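Local coordinates for protein eukaryotic translation initiation factor 4 gamma 5 (Trypanosoma cruzi, PDB 6OZU) that probably serves as a translation initiation scaffold of the eIF4G type, its all-helical MIF4G domain being the part expected to bind the helicase eIF4A, at residues M26-R36 and K68-I77; I91-F99 and F138-R149. One frame throughout, in Å; residues are numbered along the deposited sequence.

Contact 1. Residues M26-R36 and K68-I77. With SO4 (sulfate ion), chain F.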
loop_
_atom_site.group_PDB
_atom_site.type_symbol
_atom_site.label_atom_id
_atom_site.label_comp_id
_atom_site.label_asym_id
_atom_site.label_seq_id
_atom_site.Cartn_x
_atom_site.Cartn_y
_atom_site.Cartn_z
ATOM N N MET A 26 2.347 -21.527 -7.349
ATOM C CA MET A 26 1.554 -20.969 -6.253
ATOM C C MET A 26 0.260 -20.323 -6.758
ATOM O O MET A 26 -0.795 -20.469 -6.125
ATOM C CB MET A 26 2.406 -20.023 -5.380
ATOM C CG MET A 26 3.512 -20.747 -4.603
ATOM S SD MET A 26 2.948 -22.200 -3.668
ATOM C CE MET A 26 3.578 -23.546 -4.701
ATOM N N LYS A 27 0.344 -19.654 -7.929
ATOM C CA LYS A 27 -0.782 -19.049 -8.631
ATOM C C LYS A 27 -1.754 -20.152 -9.047
ATOM O O LYS A 27 -2.969 -19.979 -8.881
ATOM C CB LYS A 27 -0.299 -18.288 -9.870
ATOM C CG LYS A 27 0.277 -16.915 -9.564
ATOM C CD LYS A 27 0.755 -16.245 -10.827
ATOM C CE LYS A 27 1.172 -14.835 -10.570
ATOM N NZ LYS A 27 2.097 -14.355 -11.628
ATOM N N GLU A 28 -1.231 -21.295 -9.568
ATOM C CA GLU A 28 -2.115 -22.383 -9.987
ATOM C C GLU A 28 -2.674 -23.154 -8.778
ATOM O O GLU A 28 -3.809 -23.626 -8.866
ATOM C CB GLU A 28 -1.502 -23.303 -11.065
ATOM C CG GLU A 28 -0.255 -24.081 -10.683
ATOM C CD GLU A 28 0.566 -24.596 -11.853
ATOM O OE1 GLU A 28 1.011 -25.767 -11.797
ATOM O OE2 GLU A 28 0.772 -23.828 -12.823
ATOM N N GLU A 29 -1.922 -23.226 -7.640
ATOM C CA GLU A 29 -2.412 -23.845 -6.398
ATOM C C GLU A 29 -3.598 -23.049 -5.810
ATOM O O GLU A 29 -4.529 -23.646 -5.272
ATOM C CB GLU A 29 -1.296 -23.974 -5.358
ATOM C CG GLU A 29 -0.497 -25.256 -5.477
ATOM C CD GLU A 29 0.215 -25.694 -4.212
ATOM O OE1 GLU A 29 1.381 -26.140 -4.315
ATOM O OE2 GLU A 29 -0.394 -25.609 -3.120
ATOM N N LEU A 30 -3.554 -21.704 -5.929
ATOM C CA LEU A 30 -4.589 -20.793 -5.452
ATOM C C LEU A 30 -5.841 -20.898 -6.320
ATOM O O LEU A 30 -6.938 -21.005 -5.765
ATOM C CB LEU A 30 -4.060 -19.351 -5.385
ATOM C CG LEU A 30 -4.985 -18.269 -4.800
ATOM C CD1 LEU A 30 -5.197 -18.451 -3.301
ATOM C CD2 LEU A 30 -4.404 -16.902 -5.036
ATOM N N THR A 31 -5.689 -20.926 -7.672
ATOM C CA THR A 31 -6.831 -21.072 -8.594
ATOM C C THR A 31 -7.511 -22.431 -8.405
ATOM O O THR A 31 -8.727 -22.527 -8.574
ATOM C CB THR A 31 -6.466 -20.781 -10.062
ATOM O OG1 THR A 31 -5.620 -21.814 -10.573
ATOM C CG2 THR A 31 -5.851 -19.385 -10.269
ATOM N N ASN A 32 -6.740 -23.459 -8.000
ATOM C CA ASN A 32 -7.242 -24.812 -7.728
ATOM C C ASN A 32 -8.083 -24.890 -6.438
ATOM O O ASN A 32 -8.699 -25.923 -6.185
ATOM C CB ASN A 32 -6.102 -25.858 -7.722
ATOM C CG ASN A 32 -5.455 -26.115 -9.068
ATOM O OD1 ASN A 32 -6.018 -25.851 -10.143
ATOM N ND2 ASN A 32 -4.240 -26.637 -9.036
ATOM N N LEU A 33 -8.119 -23.810 -5.633
ATOM C CA LEU A 33 -8.946 -23.775 -4.424
ATOM C C LEU A 33 -10.406 -23.468 -4.817
ATOM O O LEU A 33 -10.623 -22.713 -5.774
ATOM C CB LEU A 33 -8.431 -22.734 -3.415
ATOM C CG LEU A 33 -7.080 -23.001 -2.734
ATOM C CD1 LEU A 33 -6.618 -21.775 -1.999
ATOM C CD2 LEU A 33 -7.155 -24.185 -1.776
ATOM N N PRO A 34 -11.423 -24.030 -4.114
ATOM C CA PRO A 34 -12.815 -23.754 -4.496
ATOM C C PRO A 34 -13.353 -22.434 -3.932
ATOM O O PRO A 34 -14.218 -22.435 -3.058
ATOM C CB PRO A 34 -13.563 -24.988 -3.994
ATOM C CG PRO A 34 -12.776 -25.470 -2.852
ATOM C CD PRO A 34 -11.363 -24.961 -2.967
ATOM N N ILE A 35 -12.846 -21.304 -4.458
ATOM C CA ILE A 35 -13.213 -19.955 -4.020
ATOM C C ILE A 35 -14.633 -19.599 -4.466
ATOM O O ILE A 35 -15.391 -19.074 -3.650
ATOM C CB ILE A 35 -12.136 -18.901 -4.422
ATOM C CG1 ILE A 35 -10.804 -19.220 -3.739
ATOM C CG2 ILE A 35 -12.568 -17.466 -4.075
ATOM C CD1 ILE A 35 -9.699 -19.428 -4.669
ATOM N N ARG A 36 -15.012 -19.926 -5.724
ATOM C CA ARG A 36 -16.369 -19.677 -6.259
ATOM C C ARG A 36 -17.463 -20.424 -5.488
ATOM O O ARG A 36 -18.595 -19.951 -5.431
ATOM C CB ARG A 36 -16.469 -20.062 -7.741
ATOM C CG ARG A 36 -15.813 -19.076 -8.680
ATOM C CD ARG A 36 -15.867 -19.643 -10.078
ATOM N NE ARG A 36 -15.084 -18.850 -11.016
ATOM C CZ ARG A 36 -13.788 -19.027 -11.230
ATOM N NH1 ARG A 36 -13.116 -19.948 -10.550
ATOM N NH2 ARG A 36 -13.144 -18.266 -12.105
ATOM N N LYS A 68 0.926 -10.296 -5.744
ATOM C CA LYS A 68 0.842 -10.942 -7.066
ATOM C C LYS A 68 -0.139 -12.132 -7.094
ATOM O O LYS A 68 -0.651 -12.476 -8.166
ATOM C CB LYS A 68 2.226 -11.361 -7.569
ATOM C CG LYS A 68 3.003 -10.215 -8.196
ATOM C CD LYS A 68 4.410 -10.633 -8.598
ATOM C CE LYS A 68 5.261 -9.453 -8.956
ATOM N NZ LYS A 68 5.515 -8.582 -7.789
ATOM N N LEU A 69 -0.397 -12.749 -5.916
ATOM C CA LEU A 69 -1.331 -13.866 -5.751
ATOM C C LEU A 69 -2.756 -13.329 -5.776
ATOM O O LEU A 69 -3.638 -13.982 -6.322
ATOM C CB LEU A 69 -1.066 -14.647 -4.446
ATOM C CG LEU A 69 0.154 -15.582 -4.421
ATOM C CD1 LEU A 69 0.430 -16.076 -3.015
ATOM C CD2 LEU A 69 -0.014 -16.772 -5.374
ATOM N N VAL A 70 -2.965 -12.118 -5.214
ATOM C CA VAL A 70 -4.250 -11.416 -5.166
ATOM C C VAL A 70 -4.636 -10.967 -6.590
ATOM O O VAL A 70 -5.799 -11.106 -6.969
ATOM C CB VAL A 70 -4.252 -10.257 -4.124
ATOM C CG1 VAL A 70 -5.582 -9.495 -4.140
ATOM C CG2 VAL A 70 -3.962 -10.784 -2.718
ATOM N N VAL A 71 -3.647 -10.491 -7.388
ATOM C CA VAL A 71 -3.847 -10.091 -8.796
ATOM C C VAL A 71 -4.297 -11.329 -9.590
ATOM O O VAL A 71 -5.250 -11.250 -10.370
ATOM C CB VAL A 71 -2.577 -9.442 -9.430
ATOM C CG1 VAL A 71 -2.786 -9.142 -10.919
ATOM C CG2 VAL A 71 -2.182 -8.179 -8.687
ATOM N N SER A 72 -3.617 -12.471 -9.347
ATOM C CA SER A 72 -3.862 -13.773 -9.963
ATOM C C SER A 72 -5.304 -14.248 -9.697
ATOM O O SER A 72 -6.002 -14.696 -10.618
ATOM C CB SER A 72 -2.849 -14.786 -9.437
ATOM O OG SER A 72 -3.078 -16.082 -9.959
ATOM N N LEU A 73 -5.732 -14.104 -8.430
ATOM C CA LEU A 73 -7.038 -14.470 -7.907
ATOM C C LEU A 73 -8.156 -13.665 -8.573
ATOM O O LEU A 73 -9.157 -14.260 -8.933
ATOM C CB LEU A 73 -7.021 -14.301 -6.373
ATOM C CG LEU A 73 -8.301 -14.508 -5.568
ATOM C CD1 LEU A 73 -8.849 -15.912 -5.737
ATOM C CD2 LEU A 73 -8.042 -14.239 -4.088
ATOM N N ILE A 74 -7.975 -12.346 -8.782
ATOM C CA ILE A 74 -8.996 -11.519 -9.446
ATOM C C ILE A 74 -8.899 -11.626 -10.992
ATOM O O ILE A 74 -9.857 -11.292 -11.690
ATOM C CB ILE A 74 -9.081 -10.046 -8.942
ATOM C CG1 ILE A 74 -7.791 -9.266 -9.144
ATOM C CG2 ILE A 74 -9.546 -9.984 -7.481
ATOM C CD1 ILE A 74 -8.037 -7.775 -9.165
ATOM N N ASN A 75 -7.768 -12.123 -11.522
ATOM C CA ASN A 75 -7.615 -12.366 -12.962
ATOM C C ASN A 75 -8.328 -13.693 -13.341
ATOM O O ASN A 75 -8.730 -13.870 -14.494
ATOM C CB ASN A 75 -6.141 -12.409 -13.363
ATOM C CG ASN A 75 -5.469 -11.065 -13.562
ATOM O OD1 ASN A 75 -4.403 -10.997 -14.167
ATOM N ND2 ASN A 75 -6.035 -9.963 -13.059
ATOM N N ASP A 76 -8.466 -14.616 -12.358
ATOM C CA ASP A 76 -9.132 -15.911 -12.511
ATOM C C ASP A 76 -10.653 -15.747 -12.354
ATOM O O ASP A 76 -11.416 -16.275 -13.169
ATOM C CB ASP A 76 -8.573 -16.955 -11.511
ATOM C CG ASP A 76 -9.303 -18.298 -11.466
ATOM O OD1 ASP A 76 -9.789 -18.755 -12.528
ATOM O OD2 ASP A 76 -9.387 -18.892 -10.369
ATOM N N ILE A 77 -11.081 -15.036 -11.296
ATOM C CA ILE A 77 -12.485 -14.818 -11.006
ATOM C C ILE A 77 -12.792 -13.369 -11.344
ATOM O O ILE A 77 -12.469 -12.468 -10.567
ATOM C CB ILE A 77 -12.862 -15.246 -9.549
ATOM C CG1 ILE A 77 -12.200 -16.600 -9.168
ATOM C CG2 ILE A 77 -14.382 -15.331 -9.410
ATOM C CD1 ILE A 77 -12.003 -16.883 -7.722
HETATM S S SO4 F . -13.945 -23.087 -8.129
HETATM O O1 SO4 F . -14.960 -23.174 -7.077
HETATM O O2 SO4 F . -14.588 -23.142 -9.441
HETATM O O3 SO4 F . -13.216 -21.820 -7.997
HETATM O O4 SO4 F . -13.018 -24.217 -8.001
HETATM O O HOH W 1 -10.561 -20.553 -8.540
#
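L30 meets L69 and L73 where helix 23-31 lies against helix 63-76, two helices of the all-helical MIF4G domain, a fold of stacked helical hairpins. The short axes run in broadly the same direction, 47° apart and 9.7 Å at closest approach. L30 carries its CG opposite its own backbone N (chi1 -175°), which drops CD2 between the two leucines, 3.3 Å from L69 O and 3.9 Å from L73 CB. Further along, I35 continues the apolar seam with two branches: CD1 touches L73 CD1, and CG2 lies 3.7 Å from I77 CD1. On the more exposed flank the extended K27 chain passes S72, its CG 3.5 Å from S72 OG.

Polar chemistry gathers at the far end, beside R36. I77 CG1 covers one face of the R36 guanidinium, while D76 OD1 and a sulfate oxygen lie at its edge in plane. R36 NH2 and D76 OD1 form a salt bridge whose hydrogen bond is weak, at 3.4 Å, and the two planes stand 74° apart. R36 NH1 donates to the sulfate at O3, 3.2 Å away, and R36 NE pairs with E81, so two carboxylates and a sulfate, the last probably from the crystallisation liquor, surround the guanidinium. A water lies 2.7 Å from both D76 OD2 and T31 O, placed to bridge them, though it has other acceptors in reach.

Contact 2. Residues I91-F99 and F138-R149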
loop_
_atom_site.group_PDB
_atom_site.type_symbol
_atom_site.label_atom_id
_atom_site.label_comp_id
_atom_site.label_asym_id
_atom_site.label_seq_id
_atom_site.Cartn_x
_atom_site.Cartn_y
_atom_site.Cartn_z
ATOM N N ILE A 91 -11.526 -6.598 -0.902
ATOM C CA ILE A 91 -10.238 -5.881 -1.029
ATOM C C ILE A 91 -10.456 -4.394 -0.682
ATOM O O ILE A 91 -9.705 -3.868 0.127
ATOM C CB ILE A 91 -9.514 -6.111 -2.391
ATOM C CG1 ILE A 91 -9.093 -7.588 -2.552
ATOM C CG2 ILE A 91 -8.278 -5.222 -2.518
ATOM C CD1 ILE A 91 -9.020 -8.072 -4.006
ATOM N N ILE A 92 -11.541 -3.761 -1.192
ATOM C CA ILE A 92 -11.908 -2.361 -0.881
ATOM C C ILE A 92 -12.071 -2.168 0.634
ATOM O O ILE A 92 -11.407 -1.304 1.205
ATOM C CB ILE A 92 -13.167 -1.889 -1.669
ATOM C CG1 ILE A 92 -12.850 -1.714 -3.171
ATOM C CG2 ILE A 92 -13.775 -0.609 -1.072
ATOM C CD1 ILE A 92 -14.082 -1.674 -4.101
ATOM N N ARG A 93 -12.899 -3.000 1.267
ATOM C CA ARG A 93 -13.169 -2.986 2.708
ATOM C C ARG A 93 -11.911 -3.251 3.539
ATOM O O ARG A 93 -11.679 -2.557 4.531
ATOM C CB ARG A 93 -14.297 -3.985 3.085
ATOM C CG ARG A 93 -15.682 -3.511 2.699
ATOM C CD ARG A 93 -16.812 -4.409 3.221
ATOM N NE ARG A 93 -17.473 -5.148 2.137
ATOM C CZ ARG A 93 -17.292 -6.444 1.884
ATOM N NH1 ARG A 93 -16.506 -7.182 2.669
ATOM N NH2 ARG A 93 -17.906 -7.018 0.857
ATOM N N GLN A 94 -11.114 -4.264 3.159
ATOM C CA GLN A 94 -9.895 -4.595 3.896
ATOM C C GLN A 94 -8.802 -3.510 3.737
ATOM O O GLN A 94 -8.036 -3.320 4.680
ATOM C CB GLN A 94 -9.388 -6.010 3.567
ATOM C CG GLN A 94 -8.470 -6.653 4.631
ATOM C CD GLN A 94 -9.037 -6.771 6.025
ATOM O OE1 GLN A 94 -8.407 -6.363 7.007
ATOM N NE2 GLN A 94 -10.218 -7.344 6.152
ATOM N N CYS A 95 -8.793 -2.746 2.613
ATOM C CA CYS A 95 -7.873 -1.601 2.377
ATOM C C CYS A 95 -8.280 -0.486 3.315
ATOM O O CYS A 95 -7.444 0.169 3.915
ATOM C CB CYS A 95 -7.952 -1.119 0.932
ATOM S SG CYS A 95 -6.933 -2.052 -0.226
ATOM N N GLN A 96 -9.588 -0.254 3.400
ATOM C CA GLN A 96 -10.174 0.760 4.257
ATOM C C GLN A 96 -9.791 0.484 5.707
ATOM O O GLN A 96 -9.276 1.387 6.356
ATOM C CB GLN A 96 -11.689 0.826 4.063
ATOM C CG GLN A 96 -12.315 2.130 4.510
ATOM C CD GLN A 96 -13.797 1.918 4.541
ATOM O OE1 GLN A 96 -14.356 1.455 5.546
ATOM N NE2 GLN A 96 -14.451 2.180 3.408
ATOM N N ARG A 97 -9.913 -0.780 6.167
ATOM C CA ARG A 97 -9.599 -1.160 7.533
ATOM C C ARG A 97 -8.113 -1.025 7.853
ATOM O O ARG A 97 -7.759 -0.401 8.852
ATOM C CB ARG A 97 -10.148 -2.547 7.874
ATOM C CG ARG A 97 -10.128 -2.803 9.375
ATOM C CD ARG A 97 -10.433 -4.246 9.748
ATOM N NE ARG A 97 -9.664 -4.715 10.910
ATOM C CZ ARG A 97 -9.909 -4.385 12.176
ATOM N NH1 ARG A 97 -9.154 -4.870 13.152
ATOM N NH2 ARG A 97 -10.923 -3.580 12.477
ATOM N N THR A 98 -7.246 -1.567 6.992
ATOM C CA THR A 98 -5.796 -1.497 7.108
ATOM C C THR A 98 -5.256 -0.057 7.196
ATOM O O THR A 98 -4.370 0.211 8.025
ATOM C CB THR A 98 -5.184 -2.226 5.899
ATOM O OG1 THR A 98 -5.610 -3.582 5.934
ATOM C CG2 THR A 98 -3.647 -2.160 5.859
ATOM N N PHE A 99 -5.717 0.847 6.304
ATOM C CA PHE A 99 -5.144 2.196 6.274
ATOM C C PHE A 99 -5.878 3.145 7.219
ATOM O O PHE A 99 -5.273 4.128 7.664
ATOM C CB PHE A 99 -4.969 2.734 4.832
ATOM C CG PHE A 99 -4.090 1.789 4.039
ATOM C CD1 PHE A 99 -2.776 1.533 4.435
ATOM C CD2 PHE A 99 -4.610 1.054 2.975
ATOM C CE1 PHE A 99 -1.992 0.592 3.758
ATOM C CE2 PHE A 99 -3.813 0.109 2.292
ATOM C CZ PHE A 99 -2.515 -0.107 2.689
ATOM N N PHE A 138 3.188 -1.881 2.016
ATOM C CA PHE A 138 2.006 -2.557 1.515
ATOM C C PHE A 138 1.161 -1.640 0.598
ATOM O O PHE A 138 0.820 -2.073 -0.509
ATOM C CB PHE A 138 1.202 -3.124 2.671
ATOM C CG PHE A 138 0.023 -3.996 2.291
ATOM C CD1 PHE A 138 0.114 -4.903 1.235
ATOM C CD2 PHE A 138 -1.147 -3.962 3.026
ATOM C CE1 PHE A 138 -0.953 -5.741 0.914
ATOM C CE2 PHE A 138 -2.204 -4.812 2.712
ATOM C CZ PHE A 138 -2.104 -5.689 1.652
ATOM N N LEU A 139 0.896 -0.368 1.011
ATOM C CA LEU A 139 0.147 0.604 0.197
ATOM C C LEU A 139 0.765 0.775 -1.209
ATOM O O LEU A 139 0.027 0.800 -2.199
ATOM C CB LEU A 139 0.037 1.974 0.907
ATOM C CG LEU A 139 -0.807 3.057 0.187
ATOM C CD1 LEU A 139 -2.320 2.788 0.304
ATOM C CD2 LEU A 139 -0.490 4.433 0.719
ATOM N N GLY A 140 2.102 0.857 -1.262
ATOM C CA GLY A 140 2.886 0.976 -2.490
ATOM C C GLY A 140 2.769 -0.230 -3.397
ATOM O O GLY A 140 2.527 -0.088 -4.594
ATOM N N LEU A 141 2.911 -1.425 -2.833
ATOM C CA LEU A 141 2.750 -2.674 -3.582
ATOM C C LEU A 141 1.316 -2.908 -4.092
ATOM O O LEU A 141 1.138 -3.425 -5.206
ATOM C CB LEU A 141 3.205 -3.848 -2.736
ATOM C CG LEU A 141 4.684 -3.831 -2.425
ATOM C CD1 LEU A 141 4.963 -4.535 -1.175
ATOM C CD2 LEU A 141 5.479 -4.376 -3.556
ATOM N N LEU A 142 0.295 -2.507 -3.304
ATOM C CA LEU A 142 -1.098 -2.653 -3.737
ATOM C C LEU A 142 -1.328 -1.709 -4.909
ATOM O O LEU A 142 -1.973 -2.089 -5.881
ATOM C CB LEU A 142 -2.099 -2.324 -2.612
ATOM C CG LEU A 142 -2.266 -3.301 -1.449
ATOM C CD1 LEU A 142 -3.012 -2.645 -0.311
ATOM C CD2 LEU A 142 -3.033 -4.555 -1.868
ATOM N N PHE A 143 -0.782 -0.491 -4.823
ATOM C CA PHE A 143 -0.898 0.547 -5.853
ATOM C C PHE A 143 -0.215 0.184 -7.183
ATOM O O PHE A 143 -0.826 0.329 -8.232
ATOM C CB PHE A 143 -0.402 1.902 -5.324
ATOM C CG PHE A 143 -0.684 3.049 -6.246
ATOM C CD1 PHE A 143 -1.996 3.428 -6.527
ATOM C CD2 PHE A 143 0.359 3.729 -6.872
ATOM C CE1 PHE A 143 -2.260 4.487 -7.378
ATOM C CE2 PHE A 143 0.095 4.779 -7.739
ATOM C CZ PHE A 143 -1.216 5.157 -7.977
ATOM N N THR A 144 1.024 -0.307 -7.137
ATOM C CA THR A 144 1.787 -0.716 -8.326
ATOM C C THR A 144 1.176 -1.947 -9.036
ATOM O O THR A 144 1.431 -2.166 -10.222
ATOM C CB THR A 144 3.262 -0.911 -7.972
ATOM O OG1 THR A 144 3.360 -1.890 -6.949
ATOM C CG2 THR A 144 3.951 0.388 -7.525
ATOM N N HIS A 145 0.344 -2.727 -8.310
ATOM C CA HIS A 145 -0.352 -3.915 -8.815
ATOM C C HIS A 145 -1.854 -3.662 -9.084
ATOM O O HIS A 145 -2.593 -4.605 -9.356
ATOM C CB HIS A 145 -0.126 -5.098 -7.869
ATOM C CG HIS A 145 1.294 -5.561 -7.810
ATOM N ND1 HIS A 145 2.316 -4.718 -7.410
ATOM C CD2 HIS A 145 1.814 -6.787 -8.047
ATOM C CE1 HIS A 145 3.426 -5.444 -7.456
ATOM N NE2 HIS A 145 3.176 -6.695 -7.818
ATOM N N GLY A 146 -2.261 -2.387 -9.031
ATOM C CA GLY A 146 -3.616 -1.908 -9.295
ATOM C C GLY A 146 -4.711 -2.424 -8.381
ATOM O O GLY A 146 -5.879 -2.454 -8.772
ATOM N N LEU A 147 -4.342 -2.812 -7.151
ATOM C CA LEU A 147 -5.246 -3.387 -6.144
ATOM C C LEU A 147 -5.853 -2.384 -5.151
ATOM O O LEU A 147 -6.683 -2.786 -4.344
ATOM C CB LEU A 147 -4.526 -4.522 -5.372
ATOM C CG LEU A 147 -4.168 -5.747 -6.173
ATOM C CD1 LEU A 147 -3.347 -6.694 -5.345
ATOM C CD2 LEU A 147 -5.424 -6.431 -6.728
ATOM N N VAL A 148 -5.432 -1.122 -5.173
ATOM C CA VAL A 148 -5.940 -0.082 -4.285
ATOM C C VAL A 148 -6.299 1.133 -5.131
ATOM O O VAL A 148 -5.602 1.446 -6.116
ATOM C CB VAL A 148 -4.990 0.244 -3.096
ATOM C CG1 VAL A 148 -3.747 1.016 -3.532
ATOM C CG2 VAL A 148 -5.722 0.992 -2.001
ATOM N N ARG A 149 -7.395 1.804 -4.751
ATOM C CA ARG A 149 -7.905 2.984 -5.442
ATOM C C ARG A 149 -6.946 4.157 -5.266
ATOM O O ARG A 149 -6.393 4.336 -4.184
ATOM C CB ARG A 149 -9.297 3.370 -4.891
ATOM C CG ARG A 149 -10.367 2.281 -4.933
ATOM C CD ARG A 149 -11.449 2.526 -3.888
ATOM N NE ARG A 149 -12.757 2.120 -4.385
ATOM C CZ ARG A 149 -13.896 2.238 -3.708
ATOM N NH1 ARG A 149 -13.897 2.739 -2.475
ATOM N NH2 ARG A 149 -15.041 1.842 -4.249
#
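F99 presses its ring against L139, L142 and F138, forming the tight end of a buried contact between helix 82-112 and helix 118-144. These neighbours in the MIF4G helical stack run antiparallel, at 155° between short axes that come no closer than 12.2 Å, so large side chains must bridge the gap. L139 CD1 makes a CH-pi contact over one ring face, 3.8 Å from the F99 centroid and 16° off the normal. T98 CG2, from the same helix as F99, covers the opposite face toward its rim, and L142 CD1 meets the edge in plane, 3.9 Å from F99 CE2. That same methyl of L142 also sits over the centre of the F138 ring, so it serves both rings. With its CG set opposite the backbone N (chi1 -173°), F138 turns its ring toward helix 82-112, CD2 lying 4.1 Å from F99 CZ.

C95 SG reaches both L142 of the helix and V148 CG2 (3.7 Å); past it the partner is loop. A Schellman motif with G146 at C-prime ends helix 118-144, and the chain then brings L147 O to 3.4 Å from I91 CG2. At the solvent side, I92 CG2 lies over one face of the R149 guanidinium, 3.6 Å from NH1. The interface is mostly apolar, with a carbonyl and a guanidinium touching methyls at the margin, so cohesion probably rests mainly on close packing and exclusion of water.

Contact 2 is core, centred about 5 Å from the middle of the chain, whereas contact 1 lies about 20 Å out and is only partly buried; their centres are 18 Å apart. They hold different helix pairs, 23-31 with 63-76 and 82-112 with 118-144, but helices 63-76 and 82-112 are consecutive in the chain. The two contacts touch directly: V70 CG1 packs 3.7 Å from I91 CD1 and 3.8 Å from L147 CD1, and K68 NZ lies 3.0 Å from H145 NE2, a probable hydrogen bond. Contact 2 is aromatic and aliphatic, with one arginine at its rim; contact 1 joins leucine and isoleucine packing to a salt bridge, a water and a sulfate.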